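Local coordinates for lipoate-protein ligase 1 (Plasmodium falciparum, PDB 5T8U), which belongs to the lipoate-protein ligase family, pairing a lipoyl ligase catalytic domain with a bacterial-type C-terminal domain, and holds lipoic acid in this model, at residues G11-I22 and F51-N62. Sequence-based numbering, arbitrary orientation.
Sequences GPLVLVSNNQNI and FNEPILFLWRNN
L13 and L15 pair with I55 and F57 in neighbouring parallel strands of the large mixed sheet of the lipoyl ligase catalytic domain. Helix 22-34 lies in the connection between them and covers the face these residues share, as in a beta-alpha-beta crossover. Five backbone bonds zip the strands, from L13 N to P54 O at one end to S17 N to L58 O at the other. On the helix side, L13 CD1 sits over one face of the F51 ring, 3.9 Å from its centroid, while E53 N covers the opposite face. L15 CD1 fits against the CG2 branch of I55, 3.8 Å away. The F57 ring leans across to the other strand, its CG anti to the backbone N (chi1 168°), and S17 CB meets its edge. W59 CD1 lies over a face of the same ring, and W59 lines the lipoic acid pocket. Around N18 and N19 segment 11-22 swings away, and a water between the backbones accepts from R60 N; it may not donate to both S17 O and N19 O. The backbones rejoin where Q20 O takes the N-H of N62. I22 CD1 packs 3.7 Å from N61 CG, and N61 OD1 accepts from N25 ND2.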
ATOM      1  N   GLY A  11     -19.846   3.118 -14.690  1.00 98.57           N
ATOM      2  CA  GLY A  11     -19.953   3.833 -13.432  1.00 96.62           C
ATOM      3  C   GLY A  11     -19.021   3.288 -12.367  1.00 88.34           C
ATOM      4  O   GLY A  11     -18.405   2.240 -12.558  1.00 92.82           O
ATOM      5  N   PRO A  12     -18.914   3.995 -11.242  1.00 67.00           N
ATOM      6  CA  PRO A  12     -18.019   3.542 -10.171  1.00 61.01           C
ATOM      7  C   PRO A  12     -18.394   2.154  -9.671  1.00 61.39           C
ATOM      8  O   PRO A  12     -19.507   1.665  -9.878  1.00 62.31           O
ATOM      9  CB  PRO A  12     -18.200   4.604  -9.076  1.00 59.42           C
ATOM     10  CG  PRO A  12     -19.470   5.315  -9.417  1.00 61.88           C
ATOM     11  CD  PRO A  12     -19.598   5.252 -10.900  1.00 63.07           C
ATOM     12  N   LEU A  13     -17.436   1.518  -8.997  1.00 64.59           N
ATOM     13  CA  LEU A  13     -17.583   0.147  -8.531  1.00 64.63           C
ATOM     14  C   LEU A  13     -17.255   0.046  -7.049  1.00 65.19           C
ATOM     15  O   LEU A  13     -16.331   0.703  -6.554  1.00 62.99           O
ATOM     16  CB  LEU A  13     -16.677  -0.813  -9.309  1.00 66.30           C
ATOM     17  CG  LEU A  13     -17.139  -1.279 -10.689  1.00 69.39           C
ATOM     18  CD1 LEU A  13     -16.022  -2.055 -11.373  1.00 69.38           C
ATOM     19  CD2 LEU A  13     -18.390  -2.137 -10.584  1.00 71.97           C
ATOM     20  N   VAL A  14     -18.015  -0.797  -6.355  1.00 71.40           N
ATOM     21  CA  VAL A  14     -17.778  -1.134  -4.958  1.00 71.19           C
ATOM     22  C   VAL A  14     -17.610  -2.646  -4.893  1.00 68.64           C
ATOM     23  O   VAL A  14     -18.557  -3.396  -5.168  1.00 73.23           O
ATOM     24  CB  VAL A  14     -18.922  -0.666  -4.050  1.00 72.24           C
ATOM     25  CG1 VAL A  14     -18.572  -0.890  -2.587  1.00 71.71           C
ATOM     26  CG2 VAL A  14     -19.246   0.800  -4.310  1.00 72.27           C
ATOM     27  N   LEU A  15     -16.411  -3.095  -4.538  1.00 59.92           N
ATOM     28  CA  LEU A  15     -16.061  -4.505  -4.501  1.00 58.32           C
ATOM     29  C   LEU A  15     -15.746  -4.908  -3.066  1.00 62.11           C
ATOM     30  O   LEU A  15     -15.204  -4.114  -2.289  1.00 59.87           O
ATOM     31  CB  LEU A  15     -14.859  -4.794  -5.409  1.00 56.87           C
ATOM     32  CG  LEU A  15     -14.867  -4.081  -6.765  1.00 57.91           C
ATOM     33  CD1 LEU A  15     -13.610  -4.420  -7.553  1.00 57.87           C
ATOM     34  CD2 LEU A  15     -16.112  -4.430  -7.563  1.00 58.30           C
ATOM     35  N   VAL A  16     -16.092  -6.145  -2.720  1.00 70.84           N
ATOM     36  CA  VAL A  16     -15.920  -6.661  -1.369  1.00 74.76           C
ATOM     37  C   VAL A  16     -15.338  -8.063  -1.455  1.00 72.24           C
ATOM     38  O   VAL A  16     -15.668  -8.830  -2.368  1.00 76.85           O
ATOM     39  CB  VAL A  16     -17.256  -6.673  -0.595  1.00 78.33           C
ATOM     40  CG1 VAL A  16     -17.075  -7.274   0.795  1.00 79.95           C
ATOM     41  CG2 VAL A  16     -17.820  -5.264  -0.497  1.00 77.86           C
ATOM     42  N   SER A  17     -14.468  -8.395  -0.506  1.00 59.62           N
ATOM     43  CA  SER A  17     -13.922  -9.738  -0.367  1.00 60.09           C
ATOM     44  C   SER A  17     -14.190 -10.220   1.050  1.00 62.63           C
ATOM     45  O   SER A  17     -13.712  -9.614   2.015  1.00 62.67           O
ATOM     46  CB  SER A  17     -12.423  -9.761  -0.668  1.00 59.02           C
ATOM     47  OG  SER A  17     -11.862 -11.023  -0.346  1.00 59.61           O
ATOM     48  N   ASN A  18     -14.961 -11.301   1.174  0.92 63.95           N
ATOM     49  CA  ASN A  18     -15.206 -11.897   2.480  0.92 66.03           C
ATOM     50  C   ASN A  18     -14.076 -12.813   2.926  0.92 67.13           C
ATOM     51  O   ASN A  18     -14.059 -13.224   4.092  0.92 65.50           O
ATOM     52  CB  ASN A  18     -16.526 -12.676   2.469  0.92 68.91           C
ATOM     53  CG  ASN A  18     -17.736 -11.765   2.471  0.92 70.26           C
ATOM     54  OD1 ASN A  18     -17.992 -11.057   3.445  0.92 70.88           O
ATOM     55  ND2 ASN A  18     -18.495 -11.785   1.382  0.92 70.90           N
ATOM     56  N   ASN A  19     -13.140 -13.140   2.039  1.00 75.61           N
ATOM     57  CA  ASN A  19     -11.968 -13.901   2.441  1.00 76.78           C
ATOM     58  C   ASN A  19     -11.143 -13.091   3.433  1.00 74.66           C
ATOM     59  O   ASN A  19     -11.146 -11.857   3.417  1.00 74.64           O
ATOM     60  CB  ASN A  19     -11.126 -14.269   1.219  1.00 75.20           C
ATOM     61  CG  ASN A  19     -10.046 -15.285   1.537  1.00 76.62           C
ATOM     62  OD1 ASN A  19      -9.294 -15.130   2.498  1.00 77.69           O
ATOM     63  ND2 ASN A  19      -9.973 -16.340   0.734  1.00 77.61           N
ATOM     64  N   GLN A  20     -10.430 -13.801   4.312  0.97 71.75           N
ATOM     65  CA  GLN A  20      -9.695 -13.162   5.398  0.97 69.92           C
ATOM     66  C   GLN A  20      -8.223 -13.561   5.410  0.97 71.16           C
ATOM     67  O   GLN A  20      -7.566 -13.449   6.451  0.97 71.12           O
ATOM     68  CB  GLN A  20     -10.349 -13.491   6.742  0.97 70.35           C
ATOM     69  CG  GLN A  20     -11.801 -13.041   6.833  0.97 70.23           C
ATOM     70  CD  GLN A  20     -12.440 -13.376   8.166  0.97 70.62           C
ATOM     71  OE1 GLN A  20     -12.020 -14.306   8.853  0.97 70.05           O
ATOM     72  NE2 GLN A  20     -13.459 -12.611   8.541  0.97 70.17           N
ATOM     73  N   ASN A  21      -7.687 -14.016   4.281  0.92 74.18           N
ATOM     74  CA  ASN A  21      -6.276 -14.359   4.165  0.92 74.78           C
ATOM     75  C   ASN A  21      -5.533 -13.202   3.512  0.92 71.53           C
ATOM     76  O   ASN A  21      -5.935 -12.720   2.448  0.92 71.20           O
ATOM     77  CB  ASN A  21      -6.087 -15.638   3.350  0.92 76.38           C
ATOM     78  CG  ASN A  21      -4.626 -16.004   3.170  0.92 78.19           C
ATOM     79  OD1 ASN A  21      -3.990 -15.598   2.198  0.92 78.37           O
ATOM     80  ND2 ASN A  21      -4.086 -16.771   4.110  0.92 79.34           N
ATOM     81  N   ILE A  22      -4.448 -12.760   4.152  1.00 67.04           N
ATOM     82  CA  ILE A  22      -3.721 -11.590   3.664  1.00 63.85           C
ATOM     83  C   ILE A  22      -3.190 -11.836   2.257  1.00 60.67           C
ATOM     84  O   ILE A  22      -3.258 -10.956   1.390  1.00 59.45           O
ATOM     85  CB  ILE A  22      -2.592 -11.211   4.644  1.00 65.05           C
ATOM     86  CG1 ILE A  22      -1.829  -9.978   4.146  1.00 63.44           C
ATOM     87  CG2 ILE A  22      -1.625 -12.375   4.851  1.00 67.04           C
ATOM     88  CD1 ILE A  22      -2.685  -8.733   3.995  1.00 62.38           C
ATOM     89  N   PHE A  51     -13.104  -0.422 -18.653  0.86 77.04           N
ATOM     90  CA  PHE A  51     -13.387   0.337 -17.446  0.86 68.97           C
ATOM     91  C   PHE A  51     -12.397   1.479 -17.254  0.86 70.29           C
ATOM     92  O   PHE A  51     -11.208   1.350 -17.557  0.86 67.92           O
ATOM     93  CB  PHE A  51     -13.358  -0.593 -16.233  0.86 64.96           C
ATOM     94  CG  PHE A  51     -13.994  -0.013 -15.007  0.86 61.65           C
ATOM     95  CD1 PHE A  51     -15.343   0.298 -14.989  0.86 61.03           C
ATOM     96  CD2 PHE A  51     -13.246   0.205 -13.866  0.86 60.47           C
ATOM     97  CE1 PHE A  51     -15.928   0.827 -13.856  0.86 60.41           C
ATOM     98  CE2 PHE A  51     -13.826   0.733 -12.734  0.86 58.54           C
ATOM     99  CZ  PHE A  51     -15.168   1.041 -12.727  0.86 58.42           C
ATOM    100  N   ASN A  52     -12.908   2.602 -16.742  1.00 80.17           N
ATOM    101  CA  ASN A  52     -12.072   3.771 -16.490  1.00 81.91           C
ATOM    102  C   ASN A  52     -12.550   4.573 -15.284  1.00 76.43           C
ATOM    103  O   ASN A  52     -12.091   5.708 -15.103  1.00 76.89           O
ATOM    104  CB  ASN A  52     -12.045   4.669 -17.739  1.00 86.86           C
ATOM    105  CG  ASN A  52     -10.964   5.729 -17.678  1.00 90.56           C
ATOM    106  OD1 ASN A  52     -10.021   5.627 -16.892  1.00 92.68           O
ATOM    107  ND2 ASN A  52     -11.094   6.755 -18.513  1.00 92.04           N
ATOM    108  N   GLU A  53     -13.434   4.035 -14.456  1.00 67.77           N
ATOM    109  CA  GLU A  53     -14.094   4.769 -13.388  1.00 63.57           C
ATOM    110  C   GLU A  53     -13.504   4.399 -12.035  1.00 57.63           C
ATOM    111  O   GLU A  53     -12.719   3.454 -11.916  1.00 54.14           O
ATOM    112  CB  GLU A  53     -15.596   4.475 -13.415  1.00 65.09           C
ATOM    113  CG  GLU A  53     -16.310   4.965 -14.659  1.00 68.04           C
ATOM    114  CD  GLU A  53     -16.436   6.474 -14.705  1.00 70.28           C
ATOM    115  OE1 GLU A  53     -15.631   7.118 -15.411  1.00 71.53           O
ATOM    116  OE2 GLU A  53     -17.335   7.017 -14.030  1.00 70.40           O
ATOM    117  N   PRO A  54     -13.862   5.130 -10.978  1.00 56.23           N
ATOM    118  CA  PRO A  54     -13.301   4.834  -9.655  1.00 54.87           C
ATOM    119  C   PRO A  54     -13.735   3.474  -9.127  1.00 55.57           C
ATOM    120  O   PRO A  54     -14.797   2.953  -9.473  1.00 53.00           O
ATOM    121  CB  PRO A  54     -13.850   5.964  -8.773  1.00 54.85           C
ATOM    122  CG  PRO A  54     -14.252   7.043  -9.720  1.00 55.80           C
ATOM    123  CD  PRO A  54     -14.703   6.340 -10.956  1.00 56.79           C
ATOM    124  N   ILE A  55     -12.888   2.906  -8.267  1.00 58.82           N
ATOM    125  CA  ILE A  55     -13.164   1.642  -7.595  1.00 57.70           C
ATOM    126  C   ILE A  55     -12.856   1.794  -6.114  1.00 56.77           C
ATOM    127  O   ILE A  55     -11.825   2.367  -5.739  1.00 55.27           O
ATOM    128  CB  ILE A  55     -12.337   0.479  -8.185  1.00 56.98           C
ATOM    129  CG1 ILE A  55     -12.758   0.220  -9.629  1.00 58.41           C
ATOM    130  CG2 ILE A  55     -12.483  -0.784  -7.327  1.00 57.39           C
ATOM    131  CD1 ILE A  55     -11.993  -0.889 -10.319  1.00 58.33           C
ATOM    132  N   LEU A  56     -13.748   1.269  -5.277  1.00 54.55           N
ATOM    133  CA  LEU A  56     -13.496   1.095  -3.854  1.00 54.61           C
ATOM    134  C   LEU A  56     -13.600  -0.386  -3.530  1.00 57.33           C
ATOM    135  O   LEU A  56     -14.620  -1.013  -3.825  1.00 58.52           O
ATOM    136  CB  LEU A  56     -14.489   1.892  -3.003  1.00 54.67           C
ATOM    137  CG  LEU A  56     -14.510   1.545  -1.509  1.00 54.58           C
ATOM    138  CD1 LEU A  56     -13.133   1.717  -0.885  1.00 54.23           C
ATOM    139  CD2 LEU A  56     -15.536   2.393  -0.780  1.00 55.08           C
ATOM    140  N   PHE A  57     -12.553  -0.943  -2.926  1.00 61.06           N
ATOM    141  CA  PHE A  57     -12.500  -2.363  -2.597  1.00 61.54           C
ATOM    142  C   PHE A  57     -12.231  -2.516  -1.107  1.00 63.55           C
ATOM    143  O   PHE A  57     -11.221  -2.017  -0.601  1.00 63.02           O
ATOM    144  CB  PHE A  57     -11.422  -3.071  -3.421  1.00 60.19           C
ATOM    145  CG  PHE A  57     -11.113  -4.464  -2.950  1.00 59.92           C
ATOM    146  CD1 PHE A  57     -12.131  -5.372  -2.717  1.00 60.30           C
ATOM    147  CD2 PHE A  57      -9.801  -4.872  -2.756  1.00 58.80           C
ATOM    148  CE1 PHE A  57     -11.853  -6.654  -2.289  1.00 61.14           C
ATOM    149  CE2 PHE A  57      -9.516  -6.157  -2.329  1.00 59.65           C
ATOM    150  CZ  PHE A  57     -10.545  -7.049  -2.095  1.00 60.52           C
ATOM    151  N   LEU A  58     -13.129  -3.210  -0.412  1.00 65.29           N
ATOM    152  CA  LEU A  58     -13.053  -3.370   1.034  1.00 66.09           C
ATOM    153  C   LEU A  58     -12.714  -4.812   1.382  1.00 64.72           C
ATOM    154  O   LEU A  58     -13.222  -5.746   0.754  1.00 67.24           O
ATOM    155  CB  LEU A  58     -14.374  -2.962   1.690  1.00 67.10           C
ATOM    156  CG  LEU A  58     -14.650  -1.460   1.617  1.00 68.73           C
ATOM    157  CD1 LEU A  58     -16.143  -1.170   1.609  1.00 69.96           C
ATOM    158  CD2 LEU A  58     -13.971  -0.752   2.777  1.00 69.58           C
ATOM    159  N   TRP A  59     -11.855  -4.993   2.384  0.97 58.73           N
ATOM    160  CA  TRP A  59     -11.392  -6.330   2.729  0.97 57.60           C
ATOM    161  C   TRP A  59     -10.799  -6.313   4.129  0.97 61.98           C
ATOM    162  O   TRP A  59     -10.355  -5.276   4.622  0.97 62.17           O
ATOM    163  CB  TRP A  59     -10.369  -6.848   1.710  0.97 57.05           C
ATOM    164  CG  TRP A  59      -9.321  -5.838   1.301  0.97 56.10           C
ATOM    165  CD1 TRP A  59      -9.523  -4.676   0.611  0.97 55.26           C
ATOM    166  CD2 TRP A  59      -7.908  -5.918   1.538  0.97 57.33           C
ATOM    167  NE1 TRP A  59      -8.331  -4.025   0.415  0.97 57.65           N
ATOM    168  CE2 TRP A  59      -7.324  -4.767   0.972  0.97 57.81           C
ATOM    169  CE3 TRP A  59      -7.081  -6.847   2.176  0.97 58.40           C
ATOM    170  CZ2 TRP A  59      -5.954  -4.522   1.025  0.97 57.00           C
ATOM    171  CZ3 TRP A  59      -5.720  -6.602   2.224  0.97 57.33           C
ATOM    172  CH2 TRP A  59      -5.171  -5.448   1.655  0.97 57.68           C
ATOM    173  N   ARG A  60     -10.803  -7.482   4.765  1.00 66.66           N
ATOM    174  CA  ARG A  60     -10.247  -7.651   6.099  1.00 69.48           C
ATOM    175  C   ARG A  60      -9.343  -8.875   6.111  1.00 68.82           C
ATOM    176  O   ARG A  60      -9.509  -9.796   5.309  1.00 70.52           O
ATOM    177  CB  ARG A  60     -11.352  -7.801   7.154  1.00 71.75           C
ATOM    178  CG  ARG A  60     -12.242  -6.576   7.299  1.00 73.09           C
ATOM    179  CD  ARG A  60     -13.593  -6.942   7.893  1.00 75.05           C
ATOM    180  NE  ARG A  60     -13.482  -7.489   9.242  1.00 76.57           N
ATOM    181  CZ  ARG A  60     -14.490  -8.032   9.916  1.00 78.07           C
ATOM    182  NH1 ARG A  60     -15.697  -8.110   9.369  1.00 79.56           N
ATOM    183  NH2 ARG A  60     -14.294  -8.503  11.139  1.00 78.80           N
ATOM    184  N   ASN A  61      -8.380  -8.873   7.030  1.00 65.37           N
ATOM    185  CA  ASN A  61      -7.409  -9.950   7.136  1.00 65.78           C
ATOM    186  C   ASN A  61      -7.257 -10.367   8.591  1.00 69.07           C
ATOM    187  O   ASN A  61      -7.387  -9.549   9.505  1.00 66.43           O
ATOM    188  CB  ASN A  61      -6.041  -9.537   6.579  1.00 66.29           C
ATOM    189  CG  ASN A  61      -6.151  -8.770   5.279  1.00 67.05           C
ATOM    190  OD1 ASN A  61      -6.283  -9.355   4.205  1.00 68.17           O
ATOM    191  ND2 ASN A  61      -6.093  -7.448   5.372  1.00 67.64           N
ATOM    192  N   ASN A  62      -6.976 -11.649   8.791  1.00 81.20           N
ATOM    193  CA  ASN A  62      -6.741 -12.180  10.126  1.00 86.22           C
ATOM    194  C   ASN A  62      -5.350 -11.751  10.594  1.00 86.78           C
ATOM    195  O   ASN A  62      -4.678 -10.924   9.970  1.00 87.67           O
ATOM    196  CB  ASN A  62      -6.918 -13.697  10.124  1.00 87.51           C
ATOM    197  CG  ASN A  62      -8.000 -14.158  11.085  1.00 89.00           C
ATOM    198  OD1 ASN A  62      -8.151 -13.610  12.177  1.00 89.88           O
ATOM    199  ND2 ASN A  62      -8.761 -15.168  10.679  1.00 90.18           N
TER
HETATM  200  O   HOH W   1     -12.557  -9.936   4.840  1.00 50.21           O